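Local coordinates for protein methylaspartate ammonia-lyase (Citrobacter amalonaticus, PDB 1KKO) that catalyses the reversible, magnesium-dependent anti elimination of ammonia from L-threo-3-methylaspartate to give mesaconate, as a homodimeric member of the enolase superfamily, at residues A141-S146 and T151-D156. Sequence-based numbering, arbitrary orientation.
Sequences ATALAS and TEVVCD
V153 meets T142 and A143 of helix 128-146 with both methyls. The isopropyl group is turned with CG1 anti to the backbone N (chi1 173°), which sends CG1 to T142 and leaves CG2 chiefly over A143. CG1 of V153 lies 3.7 Å from CG2 of T142, the two branched side chains meeting at a slant; V153 CG2 also reaches T142 CG2, at 4.0 Å. CG2 of V153 comes down on the backbone beside the small A143 side chain, 3.7 Å from the A143 CA and 4.0 Å from its CB. The CA atoms of A143 and V153 are 6.2 Å apart, consistent with the small alanine side chain. T142 is split by polarity: CG2 serves the apolar contact, while OG1 bonds chiefly to V106 O, with L138 O a second carbonyl within hydrogen-bonding distance. One turn on, S146 OG donates to T142 O at 2.7 Å, tilted 23° from the carbonyl plane, and also pairs with R148. L139 touches V153 and V154, extending the apolar patch. This is buried packing of two consecutive helices, a short connection setting helix 150-157 crosswise against helix 128-146 in the N-terminal, enolase-like part of the chain, away from the magnesium and substrate sites.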
loop_
_atom_site.group_PDB
_atom_site.type_symbol
_atom_site.label_atom_id
_atom_site.label_comp_id
_atom_site.label_asym_id
_atom_site.label_seq_id
_atom_site.Cartn_x
_atom_site.Cartn_y
_atom_site.Cartn_z
ATOM N N ALA A 141 -6.856 -5.876 -20.628
ATOM C CA ALA A 141 -6.849 -5.567 -22.067
ATOM C C ALA A 141 -8.237 -5.735 -22.696
ATOM O O ALA A 141 -8.706 -4.868 -23.412
ATOM C CB ALA A 141 -5.841 -6.400 -22.787
ATOM N N THR A 142 -8.898 -6.843 -22.394
ATOM C CA THR A 142 -10.233 -7.079 -22.922
ATOM C C THR A 142 -11.179 -5.991 -22.448
ATOM O O THR A 142 -12.000 -5.472 -23.218
ATOM C CB THR A 142 -10.700 -8.470 -22.502
ATOM O OG1 THR A 142 -9.840 -9.445 -23.097
ATOM C CG2 THR A 142 -12.109 -8.773 -23.024
ATOM N N ALA A 143 -11.045 -5.598 -21.187
ATOM C CA ALA A 143 -11.837 -4.514 -20.640
ATOM C C ALA A 143 -11.609 -3.192 -21.389
ATOM O O ALA A 143 -12.548 -2.568 -21.889
ATOM C CB ALA A 143 -11.527 -4.339 -19.165
ATOM N N LEU A 144 -10.352 -2.788 -21.496
ATOM C CA LEU A 144 -9.990 -1.510 -22.115
ATOM C C LEU A 144 -10.263 -1.478 -23.618
ATOM O O LEU A 144 -10.418 -0.407 -24.205
ATOM C CB LEU A 144 -8.520 -1.187 -21.837
ATOM C CG LEU A 144 -8.231 -0.781 -20.391
ATOM C CD1 LEU A 144 -6.742 -0.900 -20.088
ATOM C CD2 LEU A 144 -8.746 0.632 -20.103
ATOM N N ALA A 145 -10.309 -2.645 -24.236
ATOM C CA ALA A 145 -10.591 -2.771 -25.664
ATOM C C ALA A 145 -12.065 -2.583 -25.965
ATOM O O ALA A 145 -12.426 -2.271 -27.095
ATOM C CB ALA A 145 -10.180 -4.132 -26.136
ATOM N N SER A 146 -12.914 -2.762 -24.964
ATOM C CA SER A 146 -14.363 -2.826 -25.173
ATOM C C SER A 146 -15.219 -1.911 -24.313
ATOM O O SER A 146 -16.448 -2.062 -24.290
ATOM C CB SER A 146 -14.809 -4.260 -24.937
ATOM O OG SER A 146 -14.527 -4.662 -23.603
ATOM N N THR A 151 -14.572 -6.362 -14.108
ATOM C CA THR A 151 -15.643 -7.151 -13.510
ATOM C C THR A 151 -16.662 -7.561 -14.565
ATOM O O THR A 151 -17.176 -8.683 -14.546
ATOM C CB THR A 151 -16.373 -6.358 -12.410
ATOM O OG1 THR A 151 -16.929 -5.149 -12.925
ATOM C CG2 THR A 151 -15.476 -5.887 -11.390
ATOM N N GLU A 152 -16.995 -6.630 -15.453
ATOM C CA GLU A 152 -18.005 -6.882 -16.487
ATOM C C GLU A 152 -17.533 -7.921 -17.477
ATOM O O GLU A 152 -18.328 -8.728 -17.973
ATOM C CB GLU A 152 -18.356 -5.580 -17.206
ATOM C CG GLU A 152 -19.106 -4.604 -16.321
ATOM C CD GLU A 152 -19.413 -3.307 -17.026
ATOM O OE1 GLU A 152 -18.493 -2.723 -17.618
ATOM O OE2 GLU A 152 -20.584 -2.883 -17.011
ATOM N N VAL A 153 -16.257 -7.921 -17.801
ATOM C CA VAL A 153 -15.738 -8.912 -18.720
ATOM C C VAL A 153 -15.930 -10.294 -18.117
ATOM O O VAL A 153 -16.335 -11.231 -18.817
ATOM C CB VAL A 153 -14.243 -8.682 -19.027
ATOM C CG1 VAL A 153 -13.684 -9.825 -19.854
ATOM C CG2 VAL A 153 -14.031 -7.359 -19.752
ATOM N N VAL A 154 -15.647 -10.431 -16.823
ATOM C CA VAL A 154 -15.802 -11.712 -16.154
ATOM C C VAL A 154 -17.273 -12.106 -16.165
ATOM O O VAL A 154 -17.624 -13.229 -16.520
ATOM C CB VAL A 154 -15.257 -11.686 -14.719
ATOM C CG1 VAL A 154 -15.506 -13.024 -14.028
ATOM C CG2 VAL A 154 -13.770 -11.381 -14.720
ATOM N N CYS A 155 -18.149 -11.192 -15.793
ATOM C CA CYS A 155 -19.575 -11.538 -15.793
ATOM C C CYS A 155 -20.067 -11.930 -17.183
ATOM O O CYS A 155 -20.908 -12.827 -17.321
ATOM C CB CYS A 155 -20.406 -10.398 -15.268
ATOM S SG CYS A 155 -20.160 -10.103 -13.513
ATOM N N ASP A 156 -19.587 -11.251 -18.215
ATOM C CA ASP A 156 -19.996 -11.584 -19.576
ATOM C C ASP A 156 -19.493 -12.960 -20.008
ATOM O O ASP A 156 -20.269 -13.767 -20.529
ATOM C CB ASP A 156 -19.488 -10.537 -20.564
ATOM C CG ASP A 156 -20.252 -9.235 -20.497
ATOM O OD1 ASP A 156 -21.356 -9.182 -19.910
ATOM O OD2 ASP A 156 -19.806 -8.198 -21.031
#